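Local coordinates for fimbrium subunit Fim1C (Bacteroides vulgatus, PDB 4QB7), which is probably a component of the tip of fimbriae, the filamentous surface appendages that mediate cell adhesion and biofilm formation, at residues 169-174 with 266-271; 321-326 with 342-347. All coordinates share one frame; numbering follows the deposited sequence.

Contact 1 of 2, residues 169-174 with 266-271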
ATOM      1  N   THR A 169      -1.838   2.082   3.025  1.00 40.37           N
ATOM      2  CA  THR A 169      -2.208   3.366   2.455  1.00 40.03           C
ATOM      3  C   THR A 169      -1.433   3.510   1.138  1.00 42.39           C
ATOM      4  O   THR A 169      -0.261   3.102   1.045  1.00 42.05           O
ATOM      5  CB  THR A 169      -2.020   4.535   3.433  1.00 44.07           C
ATOM      6  OG1 THR A 169      -2.693   5.666   2.898  1.00 50.73           O
ATOM      7  CG2 THR A 169      -0.582   4.891   3.685  1.00 35.52           C
ATOM      8  N   GLN A 170      -2.095   4.026   0.111  1.00 36.95           N
ATOM      9  CA  GLN A 170      -1.414   4.276  -1.150  1.00 35.66           C
ATOM     10  C   GLN A 170      -1.157   5.774  -1.374  1.00 39.71           C
ATOM     11  O   GLN A 170      -2.072   6.579  -1.179  1.00 39.93           O
ATOM     12  CB  GLN A 170      -2.211   3.729  -2.331  1.00 36.28           C
ATOM     13  CG  GLN A 170      -1.359   3.671  -3.587  1.00 37.57           C
ATOM     14  CD  GLN A 170      -2.135   3.373  -4.823  1.00 52.19           C
ATOM     15  OE1 GLN A 170      -1.951   4.000  -5.856  1.00 53.32           O
ATOM     16  NE2 GLN A 170      -2.988   2.387  -4.781  1.00 45.01           N
ATOM     17  N   ILE A 171       0.080   6.140  -1.774  1.00 35.23           N
ATOM     18  CA  ILE A 171       0.447   7.489  -2.231  1.00 34.07           C
ATOM     19  C   ILE A 171       0.475   7.295  -3.730  1.00 39.82           C
ATOM     20  O   ILE A 171       1.472   6.781  -4.263  1.00 39.66           O
ATOM     21  CB  ILE A 171       1.743   8.111  -1.622  1.00 36.28           C
ATOM     22  CG1 ILE A 171       1.766   8.093  -0.072  1.00 36.72           C
ATOM     23  CG2 ILE A 171       1.984   9.504  -2.157  1.00 36.24           C
ATOM     24  CD1 ILE A 171       0.375   8.367   0.667  1.00 40.16           C
ATOM     25  N   ALA A 172      -0.711   7.485  -4.371  1.00 37.08           N
ATOM     26  CA  ALA A 172      -0.914   7.248  -5.809  1.00 37.11           C
ATOM     27  C   ALA A 172      -0.068   8.182  -6.667  1.00 43.70           C
ATOM     28  O   ALA A 172       0.395   7.776  -7.736  1.00 45.23           O
ATOM     29  CB  ALA A 172      -2.375   7.423  -6.155  1.00 37.92           C
ATOM     30  N   ASN A 173       0.119   9.432  -6.207  1.00 39.08           N
ATOM     31  CA  ASN A 173       0.920  10.428  -6.895  1.00 38.87           C
ATOM     32  C   ASN A 173       1.135  11.665  -6.062  1.00 42.15           C
ATOM     33  O   ASN A 173       0.452  11.898  -5.078  1.00 42.15           O
ATOM     34  CB  ASN A 173       0.285  10.835  -8.236  1.00 41.03           C
ATOM     35  CG  ASN A 173       1.266  10.837  -9.372  1.00 53.23           C
ATOM     36  OD1 ASN A 173       2.337  11.422  -9.290  1.00 47.29           O
ATOM     37  ND2 ASN A 173       0.945  10.138 -10.438  1.00 46.72           N
ATOM     38  N   ILE A 174       2.125  12.448  -6.471  1.00 39.22           N
ATOM     39  CA  ILE A 174       2.474  13.773  -5.982  1.00 37.63           C
ATOM     40  C   ILE A 174       2.601  14.590  -7.265  1.00 43.63           C
ATOM     41  O   ILE A 174       3.436  14.278  -8.116  1.00 42.81           O
ATOM     42  CB  ILE A 174       3.690  13.823  -5.045  1.00 38.79           C
ATOM     43  CG1 ILE A 174       3.445  12.929  -3.822  1.00 38.97           C
ATOM     44  CG2 ILE A 174       3.927  15.271  -4.617  1.00 37.61           C
ATOM     45  CD1 ILE A 174       4.601  12.616  -2.999  1.00 40.68           C
ATOM     46  N   GLU A 266       3.657   3.369 -11.140  1.00 49.97           N
ATOM     47  CA  GLU A 266       4.325   3.371  -9.842  1.00 47.61           C
ATOM     48  C   GLU A 266       3.564   4.168  -8.748  1.00 47.50           C
ATOM     49  O   GLU A 266       2.978   5.225  -9.018  1.00 47.31           O
ATOM     50  CB  GLU A 266       5.765   3.871 -10.000  1.00 48.86           C
ATOM     51  CG  GLU A 266       6.599   2.859 -10.779  1.00 56.54           C
ATOM     52  CD  GLU A 266       7.982   3.240 -11.272  1.00 89.74           C
ATOM     53  OE1 GLU A 266       8.391   4.419 -11.145  1.00 99.78           O
ATOM     54  OE2 GLU A 266       8.655   2.338 -11.818  1.00 89.44           O
ATOM     55  N   ALA A 267       3.531   3.593  -7.523  1.00 40.63           N
ATOM     56  CA  ALA A 267       2.900   4.159  -6.324  1.00 39.34           C
ATOM     57  C   ALA A 267       3.613   3.652  -5.071  1.00 43.53           C
ATOM     58  O   ALA A 267       4.349   2.671  -5.141  1.00 43.09           O
ATOM     59  CB  ALA A 267       1.429   3.795  -6.274  1.00 39.99           C
ATOM     60  N   LEU A 268       3.407   4.328  -3.933  1.00 39.80           N
ATOM     61  CA  LEU A 268       4.008   3.964  -2.645  1.00 37.95           C
ATOM     62  C   LEU A 268       2.954   3.351  -1.766  1.00 42.04           C
ATOM     63  O   LEU A 268       1.821   3.826  -1.757  1.00 41.47           O
ATOM     64  CB  LEU A 268       4.619   5.203  -1.960  1.00 36.90           C
ATOM     65  CG  LEU A 268       5.643   6.035  -2.755  1.00 37.92           C
ATOM     66  CD1 LEU A 268       5.910   7.325  -2.066  1.00 36.48           C
ATOM     67  CD2 LEU A 268       6.971   5.290  -2.927  1.00 37.38           C
ATOM     68  N   TYR A 269       3.306   2.285  -1.035  1.00 40.29           N
ATOM     69  CA  TYR A 269       2.380   1.551  -0.151  1.00 39.19           C
ATOM     70  C   TYR A 269       2.962   1.474   1.223  1.00 41.77           C
ATOM     71  O   TYR A 269       3.926   0.740   1.449  1.00 40.97           O
ATOM     72  CB  TYR A 269       2.078   0.125  -0.682  1.00 40.15           C
ATOM     73  CG  TYR A 269       1.796   0.061  -2.163  1.00 41.34           C
ATOM     74  CD1 TYR A 269       0.594   0.526  -2.684  1.00 42.81           C
ATOM     75  CD2 TYR A 269       2.739  -0.447  -3.050  1.00 43.10           C
ATOM     76  CE1 TYR A 269       0.330   0.482  -4.053  1.00 43.36           C
ATOM     77  CE2 TYR A 269       2.475  -0.521  -4.424  1.00 44.09           C
ATOM     78  CZ  TYR A 269       1.274  -0.041  -4.919  1.00 48.91           C
ATOM     79  OH  TYR A 269       1.021  -0.051  -6.264  1.00 52.71           O
ATOM     80  N   PHE A 270       2.369   2.215   2.156  1.00 38.01           N
ATOM     81  CA  PHE A 270       2.863   2.293   3.535  1.00 37.12           C
ATOM     82  C   PHE A 270       1.904   1.695   4.544  1.00 40.86           C
ATOM     83  O   PHE A 270       0.705   1.669   4.273  1.00 39.53           O
ATOM     84  CB  PHE A 270       3.061   3.781   3.910  1.00 37.89           C
ATOM     85  CG  PHE A 270       4.253   4.466   3.294  1.00 38.16           C
ATOM     86  CD1 PHE A 270       5.522   4.308   3.837  1.00 41.22           C
ATOM     87  CD2 PHE A 270       4.109   5.281   2.181  1.00 39.12           C
ATOM     88  CE1 PHE A 270       6.629   4.937   3.258  1.00 41.96           C
ATOM     89  CE2 PHE A 270       5.212   5.941   1.628  1.00 41.27           C
ATOM     90  CZ  PHE A 270       6.464   5.761   2.168  1.00 39.71           C
ATOM     91  N   ILE A 271       2.428   1.295   5.751  1.00 37.96           N
ATOM     92  CA  ILE A 271       1.620   0.920   6.911  1.00 37.47           C
ATOM     93  C   ILE A 271       0.870   2.236   7.247  1.00 44.86           C
ATOM     94  O   ILE A 271       1.507   3.308   7.295  1.00 44.80           O
ATOM     95  CB  ILE A 271       2.451   0.340   8.085  1.00 40.12           C
ATOM     96  CG1 ILE A 271       3.161  -0.964   7.682  1.00 40.43           C
ATOM     97  CG2 ILE A 271       1.565   0.104   9.306  1.00 39.75           C
ATOM     98  CD1 ILE A 271       4.284  -1.346   8.532  1.00 48.78           C
TER
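Four backbone hydrogen bonds tie 169-174 to 266-271, two at each of the pairs Thr169-Phe270 and Ile171-Leu268. At the first pair Thr169 N reaches Phe270 O over 2.9 Å, and Phe270 N returns the bond to Thr169 O. Ile171 N and Leu268 O, also 2.9 Å apart, bond likewise, and Leu268 N donates to Ile171 O. Gln170 and Tyr269 form the non-hydrogen-bonded pair between them, where weaker CA-H...O contacts fill in, from Tyr269 CA to Thr169 O and from Gln170 CA to Leu268 O.

This antiparallel pairing covers residues 169-171 with 268-270, inside the large mixed sheet of the fimbrillin-like fold; here strand 159-178 lies between strand 259-270, antiparallel to it, and strand 323-331, parallel to it.

The apolar contacts gather on the face that carries Thr169, Ile171, Leu268 and Phe270. Ile171 CB sits 4.1 Å from Leu268 CB, and Ile171 CG1 comes up to the edge of the Phe270 ring near CD2. Thr169 turns its methyl CG2 onto Phe270 CB at 3.8 Å; its hydroxyl OG1, anti to the backbone N (chi1 -167°), bonds instead to Lys320 O.

On the other face Gln170 and Tyr269 run side by side in the same direction, amide and ring planes 74° apart. The extended Gln170 chain lays CG 3.6 Å from Tyr269 CE1 and brings NE2 to the ring edge, in its plane, while OE1 comes within 3.4 Å of Ala267 CB.

Contact 2 of 2, residues 321-326 with 342-347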
ATOM      1  N   LYS A 321      -5.754   4.155   6.103  1.00 45.17           N
ATOM      2  CA  LYS A 321      -5.883   2.753   5.684  1.00 44.04           C
ATOM      3  C   LYS A 321      -6.951   2.617   4.607  1.00 47.76           C
ATOM      4  O   LYS A 321      -8.034   3.191   4.736  1.00 49.73           O
ATOM      5  CB  LYS A 321      -6.258   1.896   6.896  1.00 45.34           C
ATOM      6  CG  LYS A 321      -6.246   0.415   6.664  1.00 31.97           C
ATOM      7  CD  LYS A 321      -6.439  -0.317   7.994  1.00 43.30           C
ATOM      8  CE  LYS A 321      -6.818  -1.774   7.826  1.00 46.80           C
ATOM      9  NZ  LYS A 321      -8.122  -1.917   7.158  1.00 48.49           N
ATOM     10  N   GLY A 322      -6.626   1.887   3.551  1.00 42.50           N
ATOM     11  CA  GLY A 322      -7.548   1.623   2.459  1.00 42.05           C
ATOM     12  C   GLY A 322      -7.923   2.818   1.608  1.00 48.45           C
ATOM     13  O   GLY A 322      -8.943   2.774   0.908  1.00 50.26           O
ATOM     14  N   THR A 323      -7.089   3.884   1.639  1.00 43.98           N
ATOM     15  CA  THR A 323      -7.261   5.114   0.860  1.00 42.09           C
ATOM     16  C   THR A 323      -6.092   5.283  -0.100  1.00 45.20           C
ATOM     17  O   THR A 323      -4.958   4.969   0.260  1.00 44.64           O
ATOM     18  CB  THR A 323      -7.384   6.319   1.808  1.00 42.89           C
ATOM     19  OG1 THR A 323      -8.479   6.113   2.681  1.00 48.37           O
ATOM     20  CG2 THR A 323      -7.625   7.623   1.093  1.00 40.66           C
ATOM     21  N   LYS A 324      -6.382   5.772  -1.320  1.00 42.88           N
ATOM     22  CA  LYS A 324      -5.418   6.214  -2.337  1.00 42.79           C
ATOM     23  C   LYS A 324      -5.279   7.737  -2.187  1.00 46.58           C
ATOM     24  O   LYS A 324      -6.261   8.446  -2.416  1.00 47.15           O
ATOM     25  CB  LYS A 324      -5.871   5.877  -3.785  1.00 44.64           C
ATOM     26  CG  LYS A 324      -5.879   4.409  -4.157  1.00 60.98           C
ATOM     27  CD  LYS A 324      -5.835   4.196  -5.675  1.00 71.93           C
ATOM     28  CE  LYS A 324      -7.191   4.137  -6.335  1.00 90.50           C
ATOM     29  NZ  LYS A 324      -7.070   4.162  -7.816  1.00101.63           N
ATOM     30  N   HIS A 325      -4.096   8.247  -1.803  1.00 41.97           N
ATOM     31  CA  HIS A 325      -3.881   9.702  -1.678  1.00 40.57           C
ATOM     32  C   HIS A 325      -3.076  10.253  -2.847  1.00 45.67           C
ATOM     33  O   HIS A 325      -2.044   9.682  -3.226  1.00 46.48           O
ATOM     34  CB  HIS A 325      -3.163  10.079  -0.374  1.00 40.14           C
ATOM     35  CG  HIS A 325      -3.882   9.708   0.889  1.00 43.62           C
ATOM     36  ND1 HIS A 325      -4.795  10.564   1.475  1.00 45.80           N
ATOM     37  CD2 HIS A 325      -3.712   8.634   1.699  1.00 44.42           C
ATOM     38  CE1 HIS A 325      -5.192   9.961   2.585  1.00 45.04           C
ATOM     39  NE2 HIS A 325      -4.548   8.810   2.772  1.00 44.83           N
ATOM     40  N   THR A 326      -3.568  11.348  -3.435  1.00 41.86           N
ATOM     41  CA  THR A 326      -2.857  12.118  -4.463  1.00 41.15           C
ATOM     42  C   THR A 326      -2.672  13.494  -3.900  1.00 43.63           C
ATOM     43  O   THR A 326      -3.673  14.170  -3.620  1.00 44.02           O
ATOM     44  CB  THR A 326      -3.585  12.179  -5.825  1.00 46.31           C
ATOM     45  OG1 THR A 326      -3.821  10.866  -6.335  1.00 45.97           O
ATOM     46  CG2 THR A 326      -2.827  13.042  -6.848  1.00 37.38           C
ATOM     47  N   ASP A 342      -5.022  17.263  -0.504  1.00 47.47           N
ATOM     48  CA  ASP A 342      -5.018  15.812  -0.369  1.00 46.34           C
ATOM     49  C   ASP A 342      -6.261  15.287  -1.068  1.00 50.58           C
ATOM     50  O   ASP A 342      -7.368  15.391  -0.535  1.00 52.35           O
ATOM     51  CB  ASP A 342      -4.988  15.424   1.124  1.00 48.20           C
ATOM     52  CG  ASP A 342      -4.756  13.970   1.468  1.00 52.99           C
ATOM     53  OD1 ASP A 342      -4.762  13.128   0.547  1.00 49.74           O
ATOM     54  OD2 ASP A 342      -4.564  13.673   2.664  1.00 60.33           O
ATOM     55  N   ASN A 343      -6.100  14.800  -2.286  1.00 46.81           N
ATOM     56  CA  ASN A 343      -7.223  14.232  -3.020  1.00 47.75           C
ATOM     57  C   ASN A 343      -7.299  12.756  -2.694  1.00 51.41           C
ATOM     58  O   ASN A 343      -6.342  12.016  -2.965  1.00 53.26           O
ATOM     59  CB  ASN A 343      -7.078  14.486  -4.516  1.00 50.08           C
ATOM     60  CG  ASN A 343      -7.052  15.952  -4.862  1.00 62.25           C
ATOM     61  OD1 ASN A 343      -6.263  16.391  -5.677  1.00 59.40           O
ATOM     62  ND2 ASN A 343      -7.920  16.745  -4.263  1.00 54.51           N
HETATM   63  N   MSE A 344      -8.394  12.327  -2.055  1.00 44.81           N
HETATM   64  CA  MSE A 344      -8.508  10.924  -1.627  1.00 42.34           C
HETATM   65  C   MSE A 344      -9.548  10.131  -2.421  1.00 49.33           C
HETATM   66  O   MSE A 344     -10.548  10.668  -2.870  1.00 51.47           O
HETATM   67  CB  MSE A 344      -8.848  10.852  -0.132  1.00 42.92           C
HETATM   68  CG  MSE A 344      -7.935  11.694   0.747  1.00 47.04           C
HETATM   69 SE   MSE A 344      -8.744  11.786   2.457  0.75 52.75          SE
HETATM   70  CE  MSE A 344      -7.906  13.156   3.168  1.00 50.79           C
ATOM     71  N   GLU A 345      -9.296   8.852  -2.573  1.00 47.45           N
ATOM     72  CA  GLU A 345     -10.133   7.844  -3.234  1.00 48.92           C
ATOM     73  C   GLU A 345     -10.153   6.605  -2.396  1.00 56.18           C
ATOM     74  O   GLU A 345      -9.167   6.300  -1.720  1.00 56.37           O
ATOM     75  CB  GLU A 345      -9.541   7.459  -4.590  1.00 50.04           C
ATOM     76  CG  GLU A 345     -10.265   7.959  -5.819  1.00 68.95           C
ATOM     77  CD  GLU A 345      -9.558   7.511  -7.087  1.00102.08           C
ATOM     78  OE1 GLU A 345      -8.598   8.201  -7.503  1.00 98.61           O
ATOM     79  OE2 GLU A 345      -9.907   6.426  -7.613  1.00 99.73           O
ATOM     80  N   GLY A 346     -11.229   5.851  -2.492  1.00 54.29           N
ATOM     81  CA  GLY A 346     -11.311   4.551  -1.856  1.00 53.17           C
ATOM     82  C   GLY A 346     -10.390   3.641  -2.635  1.00 55.96           C
ATOM     83  O   GLY A 346     -10.354   3.694  -3.872  1.00 54.05           O
ATOM     84  N   TRP A 347      -9.567   2.879  -1.925  1.00 54.40           N
ATOM     85  CA  TRP A 347      -8.646   1.995  -2.611  1.00 55.31           C
ATOM     86  C   TRP A 347      -9.357   0.679  -2.892  1.00 71.40           C
ATOM     87  O   TRP A 347      -9.398  -0.218  -2.025  1.00 75.17           O
ATOM     88  CB  TRP A 347      -7.378   1.811  -1.790  1.00 51.32           C
ATOM     89  CG  TRP A 347      -6.243   1.131  -2.489  1.00 49.57           C
ATOM     90  CD1 TRP A 347      -6.221   0.605  -3.748  1.00 51.91           C
ATOM     91  CD2 TRP A 347      -4.967   0.867  -1.921  1.00 48.27           C
ATOM     92  NE1 TRP A 347      -4.999   0.027  -3.998  1.00 50.26           N
ATOM     93  CE2 TRP A 347      -4.209   0.172  -2.890  1.00 51.36           C
ATOM     94  CE3 TRP A 347      -4.400   1.115  -0.661  1.00 48.92           C
ATOM     95  CZ2 TRP A 347      -2.894  -0.226  -2.658  1.00 50.27           C
ATOM     96  CZ3 TRP A 347      -3.108   0.689  -0.422  1.00 50.27           C
ATOM     97  CH2 TRP A 347      -2.369   0.023  -1.412  1.00 50.56           C
TER
HETATM   98  O   HOH W   1      -6.210   9.453  -5.423  1.00 53.25           O
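This is an antiparallel strand pairing at the protein surface, between the two arms of the C-terminal hairpin, strands 323-331 and 338-346. Lys324 and Glu345 exchange backbone hydrogen bonds, as do Thr326 and Asn343, and beyond the paired strands Trp347 N donates to Gly322 O from above the carbonyl plane.

His325 and Asp342 carry the polar side-chain contact. His325 ND1 donates to the syn lone pair of Asp342 OD1 at 2.7 Å. The ring and carboxylate planes stand 44° apart. The Asp342 carboxylate swings across to the ring because its CG stands anti to the backbone N (chi1 -170°); OD2 takes a hydrogen bond from Thr318 OG1. His325 NE2 is bonded to Lys320 N, so both ring nitrogens are engaged and the ring's rotation is fixed. Thr323 CG2 lies over one face of the imidazole, offset toward its rim, and selenomethionine Met344 runs alongside, CG 3.4 Å from His325 ND1. An alanine in place of Asp342 would take away the carboxylate, and is likely to leave His325 ND1 and Thr318 OG1 each without this mate and the imidazole less firmly fixed.

On the face with Lys324 and Glu345, the aliphatic part of Lys324 crosses the Trp347 indole at about a right angle, CG 4.0 Å from the five-membered-ring centroid in a CH-pi contact. A bend at chi3 (-90°) carries NZ to a long salt bridge, 3.6 Å from Glu345 OE2. One water joins Lys324 O to Thr326 OG1 and, weakly, to Glu345 OE1.

The strand pairs make a beta hairpin within the large mixed sheet, its strand 323-331 lying parallel to strand 159-178.

In the fold
The two contacts are neighbours in one mixed sheet, their centres about 9 Å apart. Strand 159-178 of contact 1 runs parallel to strand 323-331 of contact 2, so the order across this part of the sheet is 259-270, 159-178, 323-331, 338-346. Probable hydrogen bonds make the junction: Gln170 O with His325 N at 2.7 Å, and Ala172 N with His325 O. Trp347 also packs against Gln170 and Tyr269, reaching back from contact 2 to contact 1. Both segments of contact 1 precede those of contact 2 in the sequence, and the C-terminal hairpin thus completes a sheet begun much earlier, joining distant parts of the fimbrillin-like chain.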